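Local coordinates for hypothetical protein (PDB 2HKV), which is of unknown function but belongs to the DinB superfamily, adopts a helical-bundle fold and carries a nickel ion at a histidine-lined site, at residues A47-L50 / A51-E55; V83-L86 / D87-W90; L118-A121 / A122-Y126; G39-V43 / Y44-V48. One frame throughout, in Å; residues are numbered along the deposited sequence.

Contact 1 (A47-L50 / A51-E55); sequences AVHL and AVLLE. With NI (nickel (II) ion), chain B.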
loop_
_atom_site.group_PDB
_atom_site.type_symbol
_atom_site.label_atom_id
_atom_site.label_comp_id
_atom_site.label_asym_id
_atom_site.label_seq_id
_atom_site.Cartn_x
_atom_site.Cartn_y
_atom_site.Cartn_z
ATOM N N ALA A 47 -14.772 1.984 -2.368
ATOM C CA ALA A 47 -14.921 3.011 -1.359
ATOM C C ALA A 47 -15.434 2.517 -0.027
ATOM O O ALA A 47 -14.901 2.914 0.991
ATOM C CB ALA A 47 -15.778 4.200 -1.871
ATOM N N VAL A 48 -16.459 1.668 -0.012
ATOM C CA VAL A 48 -16.963 1.130 1.244
ATOM C C VAL A 48 -15.895 0.248 1.960
ATOM O O VAL A 48 -15.759 0.303 3.187
ATOM C CB VAL A 48 -18.268 0.303 1.031
ATOM C CG1 VAL A 48 -18.729 -0.357 2.339
ATOM C CG2 VAL A 48 -19.379 1.188 0.432
ATOM N N HIS A 49 -15.194 -0.583 1.197
ATOM C CA HIS A 49 -14.157 -1.489 1.759
ATOM C C HIS A 49 -13.077 -0.606 2.394
ATOM O O HIS A 49 -12.664 -0.841 3.527
ATOM C CB HIS A 49 -13.624 -2.406 0.642
ATOM C CG HIS A 49 -12.533 -3.382 1.042
ATOM N ND1 HIS A 49 -12.660 -4.275 2.071
ATOM C CD2 HIS A 49 -11.336 -3.666 0.453
ATOM C CE1 HIS A 49 -11.586 -5.052 2.124
ATOM N NE2 HIS A 49 -10.729 -4.673 1.185
ATOM N N LEU A 50 -12.644 0.436 1.675
ATOM C CA LEU A 50 -11.680 1.413 2.236
ATOM C C LEU A 50 -12.176 2.092 3.545
ATOM O O LEU A 50 -11.424 2.252 4.536
ATOM C CB LEU A 50 -11.382 2.478 1.201
ATOM C CG LEU A 50 -10.249 2.275 0.209
ATOM C CD1 LEU A 50 -10.462 3.242 -1.020
ATOM C CD2 LEU A 50 -8.875 2.485 0.913
ATOM N N ALA A 51 -13.438 2.486 3.536
ATOM C CA ALA A 51 -14.054 3.155 4.679
ATOM C C ALA A 51 -14.044 2.281 5.944
ATOM O O ALA A 51 -13.916 2.816 7.046
ATOM C CB ALA A 51 -15.511 3.573 4.339
ATOM N N VAL A 52 -14.216 0.957 5.801
ATOM C CA VAL A 52 -14.322 0.069 6.961
ATOM C C VAL A 52 -13.055 -0.737 7.280
ATOM O O VAL A 52 -12.923 -1.268 8.403
ATOM C CB VAL A 52 -15.511 -0.912 6.856
ATOM C CG1 VAL A 52 -16.791 -0.178 6.540
ATOM C CG2 VAL A 52 -15.219 -1.976 5.798
ATOM N N LEU A 53 -12.082 -0.811 6.376
ATOM C CA LEU A 53 -11.105 -1.859 6.578
ATOM C C LEU A 53 -10.184 -1.669 7.799
ATOM O O LEU A 53 -9.638 -2.653 8.325
ATOM C CB LEU A 53 -10.299 -2.147 5.305
ATOM C CG LEU A 53 -9.292 -1.135 4.744
ATOM C CD1 LEU A 53 -7.900 -1.032 5.532
ATOM C CD2 LEU A 53 -9.046 -1.543 3.268
ATOM N N LEU A 54 -9.944 -0.422 8.212
ATOM C CA LEU A 54 -9.004 -0.212 9.334
ATOM C C LEU A 54 -9.587 -0.829 10.593
ATOM O O LEU A 54 -8.839 -1.330 11.423
ATOM C CB LEU A 54 -8.654 1.259 9.548
ATOM C CG LEU A 54 -7.738 1.966 8.547
ATOM C CD1 LEU A 54 -7.588 3.441 8.971
ATOM C CD2 LEU A 54 -6.369 1.278 8.448
ATOM N N GLU A 55 -10.915 -0.841 10.715
ATOM C CA GLU A 55 -11.587 -1.443 11.882
ATOM C C GLU A 55 -11.789 -2.936 11.657
ATOM O O GLU A 55 -11.499 -3.741 12.537
ATOM C CB GLU A 55 -12.888 -0.691 12.150
ATOM C CG GLU A 55 -13.786 -1.280 13.179
ATOM C CD GLU A 55 -14.962 -0.390 13.551
ATOM O OE1 GLU A 55 -15.013 0.807 13.158
ATOM O OE2 GLU A 55 -15.869 -0.903 14.252
HETATM NI NI NI B . -9.086 -5.683 0.670
HETATM O O HOH W 1 -10.781 2.153 7.228
HETATM O O HOH W 2 -10.200 -6.671 -1.021
HETATM O O HOH W 3 -9.596 -7.402 1.716
#
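The imidazole of H49 has the CD2 methyl of L53 over one face, while at its rim NE2 holds the nickel ion at 2.0 Å. L53 lies one helical turn further on. Its CD2 sits 4.3 Å from the centroid of the H49 ring and 16° off the ring normal, a CH-pi contact displaced toward the rim on the NE2 side. The L53 side chain gets there with CG between its own backbone N and carbonyl carbon (chi1 69°), a rotation that swings CG and its CD2 methyl over the ring. H124, H128 and two waters are further nickel ligands, and the H128 ring meets that of H49 edge-to-face.

The backbone is regular at first, with A51 N bonded to A47 O at 3.0 Å, but L53 N reaches H49 O only weakly, its N-H...O angle being 120°. Beyond this the helix kinks, and a water takes over: it donates to L50 O at 2.8 Å and accepts from L54 N at 2.9 Å. The inserted water thus supplies partners to a buried carbonyl and amide that the kink separates, while the metal bond fixes the turn of the H49 ring and the methyl on one face is likely to add to this.

Contact 2 (V83-L86 / D87-W90); sequences VDRL and DQSW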
loop_
_atom_site.group_PDB
_atom_site.type_symbol
_atom_site.label_atom_id
_atom_site.label_comp_id
_atom_site.label_asym_id
_atom_site.label_seq_id
_atom_site.Cartn_x
_atom_site.Cartn_y
_atom_site.Cartn_z
ATOM N N VAL A 83 -17.473 9.201 4.230
ATOM C CA VAL A 83 -16.416 9.916 4.952
ATOM C C VAL A 83 -16.582 9.711 6.446
ATOM O O VAL A 83 -15.607 9.435 7.149
ATOM C CB VAL A 83 -16.345 11.412 4.600
ATOM C CG1 VAL A 83 -15.379 12.140 5.560
ATOM C CG2 VAL A 83 -15.895 11.575 3.167
ATOM N N ASP A 84 -17.806 9.861 6.937
ATOM C CA ASP A 84 -18.104 9.668 8.354
ATOM C C ASP A 84 -17.643 8.306 8.803
ATOM O O ASP A 84 -17.109 8.164 9.898
ATOM C CB ASP A 84 -19.602 9.794 8.631
ATOM C CG ASP A 84 -20.095 11.241 8.612
ATOM O OD1 ASP A 84 -19.243 12.173 8.549
ATOM O OD2 ASP A 84 -21.338 11.444 8.671
ATOM N N ARG A 85 -17.845 7.309 7.943
ATOM C CA ARG A 85 -17.456 5.935 8.235
ATOM C C ARG A 85 -15.953 5.715 8.271
ATOM O O ARG A 85 -15.453 5.084 9.170
ATOM C CB ARG A 85 -18.124 4.951 7.232
ATOM C CG ARG A 85 -18.051 3.488 7.670
ATOM C CD ARG A 85 -18.492 3.413 9.124
ATOM N NE ARG A 85 -18.561 2.085 9.689
ATOM C CZ ARG A 85 -17.617 1.507 10.425
ATOM N NH1 ARG A 85 -16.455 2.130 10.739
ATOM N NH2 ARG A 85 -17.855 0.262 10.857
ATOM N N LEU A 86 -15.245 6.241 7.287
ATOM C CA LEU A 86 -13.790 6.265 7.294
ATOM C C LEU A 86 -13.230 6.898 8.616
ATOM O O LEU A 86 -12.270 6.391 9.264
ATOM C CB LEU A 86 -13.321 7.039 6.057
ATOM C CG LEU A 86 -11.814 7.277 5.852
ATOM C CD1 LEU A 86 -11.014 5.955 5.880
ATOM C CD2 LEU A 86 -11.632 8.065 4.531
ATOM N N ASP A 87 -13.827 8.007 9.017
ATOM C CA ASP A 87 -13.392 8.706 10.208
ATOM C C ASP A 87 -13.537 7.850 11.458
ATOM O O ASP A 87 -12.669 7.861 12.352
ATOM C CB ASP A 87 -14.175 10.014 10.377
ATOM C CG ASP A 87 -13.793 11.099 9.333
ATOM O OD1 ASP A 87 -12.960 10.846 8.431
ATOM O OD2 ASP A 87 -14.346 12.229 9.413
ATOM N N GLN A 88 -14.665 7.157 11.539
ATOM C CA GLN A 88 -14.922 6.220 12.612
ATOM C C GLN A 88 -13.907 5.092 12.658
ATOM O O GLN A 88 -13.395 4.759 13.727
ATOM C CB GLN A 88 -16.306 5.642 12.409
ATOM C CG GLN A 88 -16.739 4.626 13.401
ATOM C CD GLN A 88 -18.213 4.212 13.182
ATOM O OE1 GLN A 88 -19.074 5.039 12.796
ATOM N NE2 GLN A 88 -18.501 2.926 13.412
ATOM N N SER A 89 -13.611 4.506 11.487
ATOM C CA SER A 89 -12.589 3.456 11.370
ATOM C C SER A 89 -11.201 3.967 11.779
ATOM O O SER A 89 -10.460 3.291 12.470
ATOM C CB SER A 89 -12.553 2.887 9.939
ATOM O OG SER A 89 -13.833 2.378 9.618
ATOM N N TRP A 90 -10.875 5.173 11.361
ATOM C CA TRP A 90 -9.568 5.773 11.689
ATOM C C TRP A 90 -9.450 5.991 13.217
ATOM O O TRP A 90 -8.392 5.796 13.800
ATOM C CB TRP A 90 -9.413 7.068 10.883
ATOM C CG TRP A 90 -8.323 7.956 11.216
ATOM C CD1 TRP A 90 -8.436 9.294 11.348
ATOM C CD2 TRP A 90 -6.935 7.644 11.419
ATOM N NE1 TRP A 90 -7.229 9.849 11.631
ATOM C CE2 TRP A 90 -6.285 8.859 11.700
ATOM C CE3 TRP A 90 -6.177 6.462 11.430
ATOM C CZ2 TRP A 90 -4.918 8.940 11.965
ATOM C CZ3 TRP A 90 -4.797 6.546 11.699
ATOM C CH2 TRP A 90 -4.197 7.787 11.977
#
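R85 and Q88 stack their polar ends on one side of helix 82-98, one of the four long helices of the DinB bundle. The stack follows from two differently shaped chains. R85 leaves the helix with CG opposite its backbone N and then bends at chi2 (48°), folding the guanidinium along the helix toward the next turn. Q88 runs straight out, fully extended beyond CG, so that its amide comes over one guanidinium face. The two planes are 17° apart, and Q88 NE2 lies over the centre of the group, 3.4 Å from R85 CZ. Amide nitrogen and guanidinium N-H groups are both donors, so this is packing of flat groups and not a hydrogen bond.

R85 NH1 also approaches S89 OG to 2.9 Å, at an angle too poor for a hydrogen bond. Each has its better partner on helix 43-61: NH1 forms a salt bridge with E55, and OG probably bonds to A51 O. The different rotation of D87 (chi1 -71°) lays its carboxylate back alongside V83, where OD1 is 4.0 Å from V83 CG1 and has its salt-bridge partner in R21 of helix 4-26.

W90 swings its indole away toward D10, V13 and V17 of helix 4-26. At its root, W90 N bonds to L86 O at 2.8 Å, and W90 CB rests 3.4 Å from that same L86 O.

Contact 3 (L118-A121 / A122-Y126); sequences LLEA and AVHLY. With NI (nickel (II) ion), chain B.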
loop_
_atom_site.group_PDB
_atom_site.type_symbol
_atom_site.label_atom_id
_atom_site.label_comp_id
_atom_site.label_asym_id
_atom_site.label_seq_id
_atom_site.Cartn_x
_atom_site.Cartn_y
_atom_site.Cartn_z
ATOM N N LEU A 118 -1.337 -4.181 12.976
ATOM C CA LEU A 118 -1.372 -2.757 12.740
ATOM C C LEU A 118 -0.677 -2.364 11.431
ATOM O O LEU A 118 -1.177 -1.520 10.681
ATOM C CB LEU A 118 -0.778 -2.045 13.930
ATOM C CG LEU A 118 -1.577 -2.016 15.225
ATOM C CD1 LEU A 118 -0.763 -1.629 16.488
ATOM C CD2 LEU A 118 -2.882 -1.218 15.098
ATOM N N LEU A 119 0.444 -3.008 11.133
ATOM C CA LEU A 119 1.077 -2.782 9.826
ATOM C C LEU A 119 0.236 -3.373 8.674
ATOM O O LEU A 119 0.125 -2.744 7.593
ATOM C CB LEU A 119 2.503 -3.340 9.786
ATOM C CG LEU A 119 3.266 -3.303 8.445
ATOM C CD1 LEU A 119 3.344 -1.877 7.882
ATOM C CD2 LEU A 119 4.663 -3.916 8.669
ATOM N N GLU A 120 -0.381 -4.550 8.862
ATOM C CA GLU A 120 -1.178 -5.167 7.814
ATOM C C GLU A 120 -2.314 -4.258 7.404
ATOM O O GLU A 120 -2.594 -4.127 6.220
ATOM C CB GLU A 120 -1.718 -6.521 8.279
ATOM C CG GLU A 120 -2.456 -7.372 7.222
ATOM C CD GLU A 120 -3.860 -6.846 6.873
ATOM O OE1 GLU A 120 -4.497 -6.238 7.756
ATOM O OE2 GLU A 120 -4.356 -7.039 5.737
ATOM N N ALA A 121 -2.927 -3.569 8.354
ATOM C CA ALA A 121 -4.107 -2.788 8.038
ATOM C C ALA A 121 -3.589 -1.572 7.263
ATOM O O ALA A 121 -4.255 -1.111 6.349
ATOM C CB ALA A 121 -4.818 -2.364 9.305
ATOM N N ALA A 122 -2.427 -1.041 7.645
ATOM C CA ALA A 122 -1.804 0.087 6.930
ATOM C C ALA A 122 -1.558 -0.209 5.413
ATOM O O ALA A 122 -1.990 0.533 4.518
ATOM C CB ALA A 122 -0.485 0.549 7.630
ATOM N N VAL A 123 -0.862 -1.296 5.131
ATOM C CA VAL A 123 -0.574 -1.657 3.754
ATOM C C VAL A 123 -1.824 -2.066 3.001
ATOM O O VAL A 123 -1.910 -1.837 1.810
ATOM C CB VAL A 123 0.556 -2.753 3.626
ATOM C CG1 VAL A 123 1.856 -2.219 4.225
ATOM C CG2 VAL A 123 0.181 -4.088 4.269
ATOM N N HIS A 124 -2.809 -2.661 3.679
ATOM C CA HIS A 124 -4.109 -2.920 3.051
ATOM C C HIS A 124 -4.843 -1.627 2.627
ATOM O O HIS A 124 -5.346 -1.500 1.500
ATOM C CB HIS A 124 -4.928 -3.784 4.038
ATOM C CG HIS A 124 -6.170 -4.333 3.474
ATOM N ND1 HIS A 124 -7.163 -4.842 4.266
ATOM C CD2 HIS A 124 -6.593 -4.447 2.201
ATOM C CE1 HIS A 124 -8.149 -5.253 3.503
ATOM N NE2 HIS A 124 -7.808 -5.033 2.254
ATOM N N LEU A 125 -4.748 -0.607 3.460
ATOM C CA LEU A 125 -5.266 0.707 3.134
ATOM C C LEU A 125 -4.614 1.330 1.873
ATOM O O LEU A 125 -5.329 1.780 0.937
ATOM C CB LEU A 125 -5.152 1.677 4.332
ATOM C CG LEU A 125 -5.802 3.052 4.117
ATOM C CD1 LEU A 125 -7.316 2.974 4.245
ATOM C CD2 LEU A 125 -5.187 4.076 5.135
ATOM N N TYR A 126 -3.312 1.288 1.797
ATOM C CA TYR A 126 -2.560 1.820 0.654
ATOM C C TYR A 126 -2.813 0.989 -0.585
ATOM O O TYR A 126 -2.915 1.541 -1.659
ATOM C CB TYR A 126 -1.054 1.932 0.999
ATOM C CG TYR A 126 -0.720 3.254 1.694
ATOM C CD1 TYR A 126 -0.901 3.391 3.085
ATOM C CD2 TYR A 126 -0.175 4.306 0.999
ATOM C CE1 TYR A 126 -0.656 4.571 3.747
ATOM C CE2 TYR A 126 0.121 5.492 1.641
ATOM C CZ TYR A 126 -0.066 5.606 3.022
ATOM O OH TYR A 126 0.237 6.794 3.636
HETATM NI NI NI B . -9.086 -5.683 0.670
HETATM O O HOH W 2 -10.200 -6.671 -1.021
HETATM O O HOH W 3 -9.596 -7.402 1.716
#
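L119 and V123 make the closely packed side of this turn of helix 114-138: L119 CD1 touches V123 CG1 at 4.0 Å. With chi1 at -61°, V123 CG1 stands opposite the carbonyl carbon, which leaves CG2 between backbone N and carbonyl carbon, 3.4 Å from E120 O. Around this pair the second subunit closes in. L119 meets L119 of that subunit, and V123 packs on its Y126, which makes the apolar side part of the dimer interface. The backbone here is firm, V123 N bonding to L119 O at 3.0 Å with an N-H...O angle of 169°. One residue earlier it is slacker: A122 N reaches L118 O only weakly, at 3.3 Å, and L118 O has a second partner in the hydroxyl of Y93.

Helix 114-138 supplies two of the three histidines that bind nickel, H124 and H128; with H49 of helix 43-61 they are the histidine ligands of this DinB-type bundle, two waters adding to the sphere. H124 NE2 stands 2.1 Å from the metal.

The looser side belongs to E120, which is partly exposed yet packs on H12 of the second subunit. Its chain bends at chi2 and runs beside H124, but the two touch lightly. E120 OE2 is 3.7 Å from H124 CB and 3.9 Å from H124 ND1, with carboxylate and ring planes 53° apart. ND1 is instead hydrogen-bonded to D57 OD2, a second-shell partner that would help orient this ring, which F148 of the second subunit also meets; E120 OE1 lies close to that same OD2, like charges.

Contact 4 (G39-V43 / Y44-V48); sequences GKRSV and YEVAV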
loop_
_atom_site.group_PDB
_atom_site.type_symbol
_atom_site.label_atom_id
_atom_site.label_comp_id
_atom_site.label_asym_id
_atom_site.label_seq_id
_atom_site.Cartn_x
_atom_site.Cartn_y
_atom_site.Cartn_z
ATOM N N GLY A 39 -14.895 -7.316 -14.000
ATOM C CA GLY A 39 -14.595 -8.401 -13.071
ATOM C C GLY A 39 -14.375 -7.995 -11.629
ATOM O O GLY A 39 -14.439 -8.838 -10.724
ATOM N N LYS A 40 -14.113 -6.714 -11.393
ATOM C CA LYS A 40 -13.741 -6.260 -10.066
ATOM C C LYS A 40 -14.783 -5.344 -9.423
ATOM O O LYS A 40 -15.776 -4.998 -10.052
ATOM C CB LYS A 40 -12.363 -5.590 -10.137
ATOM C CG LYS A 40 -11.279 -6.497 -10.749
ATOM C CD LYS A 40 -11.251 -7.888 -10.072
ATOM C CE LYS A 40 -9.886 -8.573 -10.139
ATOM N NZ LYS A 40 -9.959 -10.032 -9.813
ATOM N N ARG A 41 -14.538 -4.978 -8.162
ATOM C CA ARG A 41 -15.435 -4.130 -7.380
ATOM C C ARG A 41 -15.778 -2.844 -8.165
ATOM O O ARG A 41 -14.966 -2.333 -8.929
ATOM C CB ARG A 41 -14.786 -3.760 -6.064
ATOM C CG ARG A 41 -14.970 -4.705 -4.881
ATOM C CD ARG A 41 -14.006 -4.364 -3.818
ATOM N NE ARG A 41 -14.359 -4.936 -2.526
ATOM C CZ ARG A 41 -13.696 -5.945 -1.971
ATOM N NH1 ARG A 41 -12.628 -6.454 -2.571
ATOM N NH2 ARG A 41 -14.095 -6.455 -0.809
ATOM N N SER A 42 -16.988 -2.343 -7.984
ATOM C CA SER A 42 -17.335 -1.021 -8.468
ATOM C C SER A 42 -16.624 0.091 -7.644
ATOM O O SER A 42 -16.020 -0.198 -6.623
ATOM C CB SER A 42 -18.842 -0.815 -8.399
ATOM O OG SER A 42 -19.244 -0.653 -7.052
ATOM N N VAL A 43 -16.665 1.350 -8.120
ATOM C CA VAL A 43 -16.161 2.492 -7.387
ATOM C C VAL A 43 -16.749 2.530 -5.987
ATOM O O VAL A 43 -16.025 2.689 -4.983
ATOM C CB VAL A 43 -16.551 3.829 -8.109
ATOM C CG1 VAL A 43 -16.263 4.992 -7.246
ATOM C CG2 VAL A 43 -15.829 3.953 -9.412
ATOM N N TYR A 44 -18.076 2.376 -5.900
ATOM C CA TYR A 44 -18.698 2.478 -4.598
ATOM C C TYR A 44 -18.221 1.318 -3.708
ATOM O O TYR A 44 -17.972 1.515 -2.535
ATOM C CB TYR A 44 -20.221 2.488 -4.701
ATOM C CG TYR A 44 -20.948 2.212 -3.403
ATOM C CD1 TYR A 44 -21.065 3.173 -2.424
ATOM C CD2 TYR A 44 -21.537 0.967 -3.172
ATOM C CE1 TYR A 44 -21.732 2.915 -1.247
ATOM C CE2 TYR A 44 -22.215 0.693 -2.003
ATOM C CZ TYR A 44 -22.323 1.664 -1.044
ATOM O OH TYR A 44 -23.014 1.378 0.118
ATOM N N GLU A 45 -18.128 0.119 -4.257
ATOM C CA GLU A 45 -17.725 -1.031 -3.447
ATOM C C GLU A 45 -16.259 -0.942 -2.945
ATOM O O GLU A 45 -15.979 -1.321 -1.826
ATOM C CB GLU A 45 -17.958 -2.341 -4.204
ATOM C CG GLU A 45 -19.424 -2.706 -4.416
ATOM C CD GLU A 45 -19.626 -3.826 -5.464
ATOM O OE1 GLU A 45 -18.661 -4.258 -6.133
ATOM O OE2 GLU A 45 -20.795 -4.268 -5.658
ATOM N N VAL A 46 -15.350 -0.411 -3.773
ATOM C CA VAL A 46 -13.985 -0.096 -3.319
ATOM C C VAL A 46 -14.011 0.898 -2.179
ATOM O O VAL A 46 -13.336 0.720 -1.170
ATOM C CB VAL A 46 -13.107 0.431 -4.438
ATOM C CG1 VAL A 46 -11.639 0.613 -3.947
ATOM C CG2 VAL A 46 -13.044 -0.580 -5.550
ATOM N N ALA A 47 -14.772 1.984 -2.368
ATOM C CA ALA A 47 -14.921 3.011 -1.359
ATOM C C ALA A 47 -15.434 2.517 -0.027
ATOM O O ALA A 47 -14.901 2.914 0.991
ATOM C CB ALA A 47 -15.778 4.200 -1.871
ATOM N N VAL A 48 -16.459 1.668 -0.012
ATOM C CA VAL A 48 -16.963 1.130 1.244
ATOM C C VAL A 48 -15.895 0.248 1.960
ATOM O O VAL A 48 -15.759 0.303 3.187
ATOM C CB VAL A 48 -18.268 0.303 1.031
ATOM C CG1 VAL A 48 -18.729 -0.357 2.339
ATOM C CG2 VAL A 48 -19.379 1.188 0.432
HETATM O O HOH W 4 -16.782 -4.386 -0.956
#
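S42 and E45 hold each other through two hydrogen bonds that form a capping box at the start of helix 43-61. S42 is the N-cap. With chi1 at 73°, its OG lies between backbone N and carbonyl carbon and accepts E45 N at 3.1 Å. In return E45 OE1 accepts S42 N, also at 3.1 Å, the amide lying 49° out of the carboxylate plane. The first helical bonds follow directly, V46 N to S42 O at 2.9 Å and A47 N to V43 O at 3.0 Å.

A water makes the next link: it accepts from R41 NE at 2.9 Å and donates to E45 O at 3.3 Å. The charged ends of R41 and E45 do not meet, NE and OE1 being 5.7 Å apart; E45 OE2 pairs instead with R35.

Apolar packing adds R41 CB against V46 CG2 at 3.7 Å, the extended arginine chain continuing past the E45 backbone.

The capped end is tied to its surroundings on several sides. V43 and V46 rest on Y135 of helix 114-138, whose hydroxyl also bonds to R41 O. Y44 sends its hydroxyl to V77 O and packs on W32 and P79 of nearby loops, and V48 lies against L82 at the start of helix 82-98.

Contact 1 is in touch with all the others. It shares A47 and V48 with contact 4, which starts the same helix, and R41 of contact 4 puts its side chain about 5 Å from the nickel, with NH2 3.9 Å from H49 ND1. Contact 3 joins it at the metal, where H49 NE2 and H124 NE2 are 3.1 Å apart, and two nickel-bound waters belong to both. Contact 2 flanks the helix away from the site: R85 NH1 is 3.1 Å from E55 OE1, while the L86 side chain stays about 13 Å from nickel. Contacts 2 and 3 do not touch, their centres being about 15 Å apart on opposite sides of the chain's centre.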